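Local structure of putative NADPH-dependent oxidoreductase (Desulfitobacterium hafniense DCB-2, 3DB2) at residues D268-A279 against I289-V300. The protein is a putative NADPH-dependent oxidoreductase of the GFO/IDH/MocA type, probably using a Rossmann-fold domain to bind its nicotinamide cofactor. Sequence-based numbering, arbitrary orientation.
Sequences DEHSTLIKREFA and ILRDVKVDFESV. With GOL (glycerol), chain E.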
ATOM      1  N   ASP C 268       5.954 -14.543  17.134  1.00 19.82           N
ATOM      2  CA  ASP C 268       4.543 -14.141  17.102  1.00 21.32           C
ATOM      3  C   ASP C 268       4.133 -13.206  18.230  1.00 22.83           C
ATOM      4  O   ASP C 268       3.155 -12.457  18.110  1.00 19.26           O
ATOM      5  CB  ASP C 268       3.672 -15.380  17.165  1.00 19.38           C
ATOM      6  CG  ASP C 268       3.431 -16.078  15.846  1.00 25.67           C
ATOM      7  OD1 ASP C 268       2.985 -15.407  14.890  1.00 23.96           O
ATOM      8  OD2 ASP C 268       3.678 -17.306  15.729  1.00 21.10           O
ATOM      9  N   GLU C 269       4.834 -13.241  19.361  1.00 23.88           N
ATOM     10  CA  GLU C 269       4.466 -12.400  20.492  1.00 19.92           C
ATOM     11  C   GLU C 269       4.836 -10.946  20.224  1.00 18.93           C
ATOM     12  O   GLU C 269       4.303 -10.066  20.900  1.00 23.37           O
ATOM     13  CB  GLU C 269       5.165 -12.838  21.789  1.00 22.07           C
ATOM     14  CG  GLU C 269       4.760 -14.229  22.234  1.00 25.05           C
ATOM     15  CD  GLU C 269       5.368 -14.635  23.569  1.00 32.92           C
ATOM     16  OE1 GLU C 269       5.586 -13.759  24.438  1.00 46.33           O
ATOM     17  OE2 GLU C 269       5.630 -15.840  23.759  1.00 38.93           O
ATOM     18  N   HIS C 270       5.712 -10.729  19.255  1.00 13.96           N
ATOM     19  CA  HIS C 270       6.102  -9.378  18.865  1.00 21.61           C
ATOM     20  C   HIS C 270       5.408  -8.960  17.567  1.00 19.24           C
ATOM     21  O   HIS C 270       5.978  -8.349  16.663  1.00 22.14           O
ATOM     22  CB  HIS C 270       7.626  -9.310  18.793  1.00 19.61           C
ATOM     23  CG  HIS C 270       8.137  -9.678  20.169  1.00 25.82           C
ATOM     24  ND1 HIS C 270       8.539  -8.723  21.070  1.00 31.89           N
ATOM     25  CD2 HIS C 270       8.281 -10.865  20.798  1.00 26.35           C
ATOM     26  CE1 HIS C 270       8.926  -9.302  22.198  1.00 30.91           C
ATOM     27  NE2 HIS C 270       8.792 -10.607  22.060  1.00 28.23           N
ATOM     28  N   SER C 271       4.117  -9.307  17.520  1.00 19.12           N
ATOM     29  CA  SER C 271       3.260  -8.932  16.385  1.00 17.77           C
ATOM     30  C   SER C 271       1.878  -8.585  16.924  1.00 20.18           C
ATOM     31  O   SER C 271       1.549  -8.926  18.058  1.00 20.87           O
ATOM     32  CB  SER C 271       3.221 -10.054  15.358  1.00 14.30           C
ATOM     33  OG  SER C 271       2.461 -11.175  15.771  1.00 20.07           O
ATOM     34  N   THR C 272       1.059  -7.921  16.122  1.00 16.47           N
ATOM     35  CA  THR C 272      -0.285  -7.553  16.500  1.00 19.80           C
ATOM     36  C   THR C 272      -1.163  -7.833  15.251  1.00 18.43           C
ATOM     37  O   THR C 272      -0.690  -7.511  14.155  1.00 17.38           O
ATOM     38  CB  THR C 272      -0.586  -6.089  16.816  1.00 23.65           C
ATOM     39  OG1 THR C 272       0.221  -5.266  15.951  1.00 30.70           O
ATOM     40  CG2 THR C 272      -0.281  -5.728  18.257  1.00 35.95           C
ATOM     41  N   LEU C 273      -2.324  -8.378  15.512  1.00 16.93           N
ATOM     42  CA  LEU C 273      -3.304  -8.551  14.431  1.00 12.89           C
ATOM     43  C   LEU C 273      -4.596  -7.870  14.893  1.00 20.26           C
ATOM     44  O   LEU C 273      -5.040  -8.186  15.989  1.00 18.31           O
ATOM     45  CB  LEU C 273      -3.522 -10.006  14.088  1.00 15.42           C
ATOM     46  CG  LEU C 273      -4.600 -10.355  13.048  1.00 18.77           C
ATOM     47  CD1 LEU C 273      -4.314  -9.747  11.691  1.00 20.29           C
ATOM     48  CD2 LEU C 273      -4.789 -11.859  12.936  1.00 19.22           C
ATOM     49  N   ILE C 274      -5.120  -6.986  14.056  1.00 17.37           N
ATOM     50  CA  ILE C 274      -6.340  -6.261  14.479  1.00 16.23           C
ATOM     51  C   ILE C 274      -7.368  -6.498  13.401  1.00 16.67           C
ATOM     52  O   ILE C 274      -7.033  -6.498  12.227  1.00 17.63           O
ATOM     53  CB  ILE C 274      -5.997  -4.796  14.734  1.00 16.66           C
ATOM     54  CG1 ILE C 274      -5.290  -4.568  16.094  1.00 19.10           C
ATOM     55  CG2 ILE C 274      -7.234  -3.929  14.559  1.00 20.19           C
ATOM     56  CD1 ILE C 274      -6.293  -4.291  17.206  1.00 34.08           C
ATOM     57  N   LYS C 275      -8.609  -6.754  13.791  1.00 17.38           N
ATOM     58  CA  LYS C 275      -9.758  -6.904  12.939  1.00 16.74           C
ATOM     59  C   LYS C 275     -10.636  -5.643  13.024  1.00 16.99           C
ATOM     60  O   LYS C 275     -11.024  -5.228  14.116  1.00 20.30           O
ATOM     61  CB  LYS C 275     -10.620  -8.094  13.348  1.00 17.57           C
ATOM     62  CG  LYS C 275     -11.710  -8.538  12.408  1.00 18.94           C
ATOM     63  CD  LYS C 275     -12.681  -9.495  13.123  1.00 26.20           C
ATOM     64  CE  LYS C 275     -13.336 -10.466  12.150  1.00 37.45           C
ATOM     65  NZ  LYS C 275     -14.424 -11.240  12.813  1.00 39.99           N
ATOM     66  N   ARG C 276     -10.927  -5.075  11.872  1.00 16.40           N
ATOM     67  CA  ARG C 276     -11.825  -3.925  11.786  1.00 18.39           C
ATOM     68  C   ARG C 276     -13.150  -4.411  11.210  1.00 19.31           C
ATOM     69  O   ARG C 276     -13.151  -4.895  10.071  1.00 16.85           O
ATOM     70  CB  ARG C 276     -11.234  -2.802  10.942  1.00 20.74           C
ATOM     71  CG  ARG C 276     -12.260  -1.664  10.744  1.00 25.94           C
ATOM     72  CD  ARG C 276     -11.590  -0.485  10.022  1.00 21.45           C
ATOM     73  NE  ARG C 276     -10.627   0.084  10.972  1.00 23.11           N
ATOM     74  CZ  ARG C 276      -9.901   1.163  10.687  1.00 27.11           C
ATOM     75  NH1 ARG C 276     -10.062   1.735   9.498  1.00 29.15           N
ATOM     76  NH2 ARG C 276      -9.052   1.625  11.595  1.00 26.89           N
ATOM     77  N   GLU C 277     -14.244  -4.314  11.974  1.00 18.23           N
ATOM     78  CA  GLU C 277     -15.487  -4.918  11.496  1.00 18.63           C
ATOM     79  C   GLU C 277     -16.662  -4.020  11.831  1.00 22.34           C
ATOM     80  O   GLU C 277     -16.475  -3.133  12.659  1.00 28.67           O
ATOM     81  CB  GLU C 277     -15.702  -6.291  12.152  1.00 21.71           C
ATOM     82  CG  GLU C 277     -15.810  -6.129  13.655  1.00 25.69           C
ATOM     83  CD  GLU C 277     -16.044  -7.394  14.432  1.00 31.77           C
ATOM     84  OE1 GLU C 277     -16.213  -8.440  13.788  1.00 34.61           O
ATOM     85  OE2 GLU C 277     -16.034  -7.299  15.677  1.00 43.56           O
ATOM     86  N   PHE C 278     -17.809  -4.254  11.213  1.00 26.03           N
ATOM     87  CA  PHE C 278     -19.007  -3.495  11.555  1.00 30.84           C
ATOM     88  C   PHE C 278     -19.469  -3.987  12.926  1.00 30.28           C
ATOM     89  O   PHE C 278     -19.466  -5.198  13.121  1.00 30.84           O
ATOM     90  CB  PHE C 278     -20.117  -3.648  10.524  1.00 28.45           C
ATOM     91  CG  PHE C 278     -19.694  -3.310   9.109  1.00 31.62           C
ATOM     92  CD1 PHE C 278     -19.571  -1.976   8.741  1.00 36.40           C
ATOM     93  CD2 PHE C 278     -19.418  -4.308   8.197  1.00 34.18           C
ATOM     94  CE1 PHE C 278     -19.180  -1.656   7.455  1.00 36.88           C
ATOM     95  CE2 PHE C 278     -19.042  -3.994   6.903  1.00 37.18           C
ATOM     96  CZ  PHE C 278     -18.919  -2.660   6.546  1.00 36.84           C
ATOM     97  N   ALA C 279     -19.816  -3.037  13.770  1.00 35.46           N
ATOM     98  CA  ALA C 279     -20.365  -3.270  15.103  1.00 39.47           C
ATOM     99  C   ALA C 279     -21.830  -2.819  15.109  1.00 41.54           C
ATOM    100  O   ALA C 279     -22.389  -2.504  14.051  1.00 50.15           O
ATOM    101  CB  ALA C 279     -19.553  -2.559  16.172  1.00 40.96           C
ATOM    102  N   ILE C 289     -21.437   1.533  12.135  1.00 44.35           N
ATOM    103  CA  ILE C 289     -20.383   1.790  13.102  1.00 39.28           C
ATOM    104  C   ILE C 289     -19.325   0.682  12.983  1.00 33.31           C
ATOM    105  O   ILE C 289     -19.699  -0.471  12.765  1.00 36.38           O
ATOM    106  CB  ILE C 289     -20.823   1.793  14.569  1.00 34.44           C
ATOM    107  CG1 ILE C 289     -19.713   2.093  15.576  1.00 35.75           C
ATOM    108  CG2 ILE C 289     -21.471   0.453  14.888  1.00 45.84           C
ATOM    109  CD1 ILE C 289     -19.365   3.558  15.677  1.00 38.82           C
ATOM    110  N   LEU C 290     -18.075   1.071  13.151  1.00 29.99           N
ATOM    111  CA  LEU C 290     -16.958   0.129  13.075  1.00 26.82           C
ATOM    112  C   LEU C 290     -16.220  -0.013  14.402  1.00 26.97           C
ATOM    113  O   LEU C 290     -16.051   0.941  15.174  1.00 28.38           O
ATOM    114  CB  LEU C 290     -16.007   0.608  11.981  1.00 27.58           C
ATOM    115  CG  LEU C 290     -16.497   0.587  10.538  1.00 30.42           C
ATOM    116  CD1 LEU C 290     -15.495   1.293   9.630  1.00 33.04           C
ATOM    117  CD2 LEU C 290     -16.738  -0.839  10.077  1.00 24.81           C
ATOM    118  N   ARG C 291     -15.745  -1.224  14.694  1.00 25.36           N
ATOM    119  CA  ARG C 291     -14.876  -1.444  15.842  1.00 27.81           C
ATOM    120  C   ARG C 291     -13.601  -2.190  15.412  1.00 22.36           C
ATOM    121  O   ARG C 291     -13.702  -3.021  14.514  1.00 21.28           O
ATOM    122  CB  ARG C 291     -15.581  -2.222  16.938  1.00 31.06           C
ATOM    123  CG  ARG C 291     -15.923  -3.660  16.622  1.00 33.73           C
ATOM    124  CD  ARG C 291     -16.274  -4.434  17.890  1.00 40.27           C
ATOM    125  NE  ARG C 291     -16.645  -5.813  17.610  1.00 44.05           N
ATOM    126  CZ  ARG C 291     -17.831  -6.393  17.624  1.00 49.38           C
ATOM    127  NH1 ARG C 291     -18.941  -5.735  17.922  1.00 46.45           N
ATOM    128  NH2 ARG C 291     -17.940  -7.692  17.328  1.00 48.60           N
ATOM    129  N   ASP C 292     -12.521  -1.842  16.082  1.00 24.47           N
ATOM    130  CA  ASP C 292     -11.215  -2.486  15.937  1.00 20.60           C
ATOM    131  C   ASP C 292     -10.961  -3.420  17.119  1.00 21.10           C
ATOM    132  O   ASP C 292     -10.897  -2.979  18.267  1.00 29.59           O
ATOM    133  CB  ASP C 292     -10.069  -1.486  15.829  1.00 23.56           C
ATOM    134  CG  ASP C 292     -10.011  -0.756  14.503  1.00 24.05           C
ATOM    135  OD1 ASP C 292     -10.732  -1.158  13.566  1.00 29.75           O
ATOM    136  OD2 ASP C 292      -9.246   0.226  14.378  1.00 27.73           O
ATOM    137  N   VAL C 293     -10.818  -4.706  16.842  1.00 22.81           N
ATOM    138  CA  VAL C 293     -10.673  -5.746  17.830  1.00 19.78           C
ATOM    139  C   VAL C 293      -9.338  -6.501  17.708  1.00 22.77           C
ATOM    140  O   VAL C 293      -8.964  -6.942  16.611  1.00 18.49           O
ATOM    141  CB  VAL C 293     -11.769  -6.827  17.716  1.00 25.28           C
ATOM    142  CG1 VAL C 293     -11.608  -7.765  18.911  1.00 29.85           C
ATOM    143  CG2 VAL C 293     -13.159  -6.230  17.686  1.00 30.01           C
ATOM    144  N   LYS C 294      -8.658  -6.645  18.837  1.00 20.32           N
ATOM    145  CA  LYS C 294      -7.412  -7.409  18.843  1.00 26.68           C
ATOM    146  C   LYS C 294      -7.694  -8.888  18.643  1.00 24.16           C
ATOM    147  O   LYS C 294      -8.626  -9.457  19.217  1.00 23.20           O
ATOM    148  CB  LYS C 294      -6.597  -7.230  20.131  1.00 24.57           C
ATOM    149  CG  LYS C 294      -5.118  -7.440  19.797  1.00 32.49           C
ATOM    150  CD  LYS C 294      -4.159  -6.916  20.854  1.00 45.72           C
ATOM    151  CE  LYS C 294      -2.769  -7.541  20.673  1.00 39.28           C
ATOM    152  NZ  LYS C 294      -2.411  -8.404  21.825  1.00 44.61           N
ATOM    153  N   VAL C 295      -6.879  -9.524  17.795  1.00 24.70           N
ATOM    154  CA  VAL C 295      -7.004 -10.933  17.460  1.00 17.41           C
ATOM    155  C   VAL C 295      -5.792 -11.641  18.061  1.00 26.32           C
ATOM    156  O   VAL C 295      -4.663 -11.324  17.668  1.00 26.73           O
ATOM    157  CB  VAL C 295      -7.082 -11.233  15.959  1.00 19.57           C
ATOM    158  CG1 VAL C 295      -7.248 -12.716  15.690  1.00 21.33           C
ATOM    159  CG2 VAL C 295      -8.234 -10.470  15.318  1.00 19.48           C
ATOM    160  N   ASP C 296      -6.066 -12.541  19.000  1.00 23.96           N
ATOM    161  CA  ASP C 296      -4.940 -13.323  19.573  1.00 23.45           C
ATOM    162  C   ASP C 296      -4.914 -14.709  18.950  1.00 20.80           C
ATOM    163  O   ASP C 296      -5.890 -15.164  18.359  1.00 24.59           O
ATOM    164  CB  ASP C 296      -5.020 -13.318  21.091  1.00 24.65           C
ATOM    165  CG  ASP C 296      -4.695 -11.930  21.618  1.00 31.48           C
ATOM    166  OD1 ASP C 296      -3.549 -11.463  21.425  1.00 41.51           O
ATOM    167  OD2 ASP C 296      -5.574 -11.255  22.188  1.00 33.51           O
ATOM    168  N   PHE C 297      -3.767 -15.380  19.038  1.00 18.42           N
ATOM    169  CA  PHE C 297      -3.443 -16.606  18.349  1.00 18.27           C
ATOM    170  C   PHE C 297      -2.231 -17.276  19.011  1.00 24.83           C
ATOM    171  O   PHE C 297      -1.397 -16.607  19.643  1.00 20.98           O
ATOM    172  CB  PHE C 297      -3.152 -16.373  16.846  1.00 23.62           C
ATOM    173  CG  PHE C 297      -2.176 -15.228  16.618  1.00 23.42           C
ATOM    174  CD1 PHE C 297      -0.805 -15.418  16.705  1.00 22.53           C
ATOM    175  CD2 PHE C 297      -2.641 -13.958  16.327  1.00 19.96           C
ATOM    176  CE1 PHE C 297       0.055 -14.364  16.528  1.00 18.55           C
ATOM    177  CE2 PHE C 297      -1.780 -12.902  16.159  1.00 23.16           C
ATOM    178  CZ  PHE C 297      -0.414 -13.096  16.269  1.00 22.84           C
ATOM    179  N   GLU C 298      -2.090 -18.594  18.877  1.00 24.33           N
ATOM    180  CA  GLU C 298      -0.957 -19.251  19.493  1.00 26.08           C
ATOM    181  C   GLU C 298       0.300 -18.964  18.665  1.00 24.50           C
ATOM    182  O   GLU C 298       0.238 -18.789  17.446  1.00 26.36           O
ATOM    183  CB  GLU C 298      -1.107 -20.768  19.576  1.00 30.28           C
ATOM    184  CG  GLU C 298      -2.221 -21.272  20.478  1.00 37.62           C
ATOM    185  CD  GLU C 298      -2.115 -20.765  21.904  1.00 42.23           C
ATOM    186  OE1 GLU C 298      -1.177 -21.165  22.626  1.00 44.48           O
ATOM    187  OE2 GLU C 298      -3.004 -19.972  22.295  1.00 46.79           O
ATOM    188  N   SER C 299       1.423 -18.955  19.352  1.00 24.76           N
ATOM    189  CA  SER C 299       2.733 -18.797  18.728  1.00 22.39           C
ATOM    190  C   SER C 299       3.127 -20.117  18.075  1.00 22.20           C
ATOM    191  O   SER C 299       2.730 -21.159  18.574  1.00 23.06           O
ATOM    192  CB  SER C 299       3.788 -18.405  19.760  1.00 20.78           C
ATOM    193  OG  SER C 299       3.510 -17.129  20.307  1.00 26.12           O
ATOM    194  N   VAL C 300       3.920 -20.026  17.013  1.00 20.05           N
ATOM    195  CA  VAL C 300       4.505 -21.134  16.293  1.00 17.72           C
ATOM    196  C   VAL C 300       5.973 -20.798  16.064  1.00 19.11           C
ATOM    197  O   VAL C 300       6.242 -19.682  15.571  1.00 16.57           O
ATOM    198  CB  VAL C 300       3.832 -21.351  14.918  1.00 19.51           C
ATOM    199  CG1 VAL C 300       4.452 -22.501  14.150  1.00 20.49           C
ATOM    200  CG2 VAL C 300       2.346 -21.558  15.107  1.00 20.31           C
TER
HETATM  201  C1  GOL E 355       1.150 -11.998  20.130  1.00 41.90           C
HETATM  202  O1  GOL E 355       1.042 -13.214  20.830  1.00 31.91           O
HETATM  203  C2  GOL E 355      -0.252 -11.474  19.943  1.00 42.26           C
HETATM  204  O2  GOL E 355      -0.255 -10.232  19.295  1.00 27.66           O
HETATM  205  C3  GOL E 355      -1.198 -12.614  19.437  1.00 38.59           C
HETATM  206  O3  GOL E 355      -1.801 -13.459  20.457  1.00 27.44           O
HETATM  207  O   HOH W   1       6.622 -17.271  17.107  1.00 21.56           O
HETATM  208  O   HOH W   2      -2.703  -9.543  18.004  1.00 20.68           O
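Arg276 and Asp292 face each other at a non-hydrogen-bonded pair of an antiparallel beta hairpin, strands 271-278 and 290-295, at the edge of the large mixed sheet characteristic of GFO/IDH/MocA C-terminal domains. The arginine grips the carboxylate side-on: Arg276 NE reaches Asp292 OD1 at 2.9 Å. Arg276 NH2 reaches Asp292 OD2 at 3.1 Å, and both bonds use syn lone pairs. The guanidinium and carboxylate planes lie only 5° apart. The chain of Arg276 leaves the backbone extended and then bends at chi3 (-69°), which lays the guanidinium alongside the aspartate. With an alanine in place of the arginine, the Asp292 carboxylate would probably be left without its cationic mate and free to turn. On the opposite sheet face, Lys275, Glu277 and Arg291 gather in a charge network whose Lys275-Glu277 link is weak and whose Glu277-Arg291 geometry is doubtful; Lys275 also pairs with Glu143. Paired backbone bonds between Lys275 and Val293, and between Glu277 and Arg291, hold both clusters in register. Farther along, Leu273 CD2 packs 3.8 Å from Val295 CG1, while a water links Leu273 N to Val295 O. Outside the hairpin, strand 250-256 pairs with strand 271-278, and Arg276 NH1 bonds to Gly239 O of the second subunit. Beyond the paired strands, Asp268 OD2 accepts a hydrogen bond from Gly130 N and OD1 one from Ala131 N, at the start of helix 130-140, and Asp268 OD2 also accepts Val300 N at 3.0 Å through its anti lone pair.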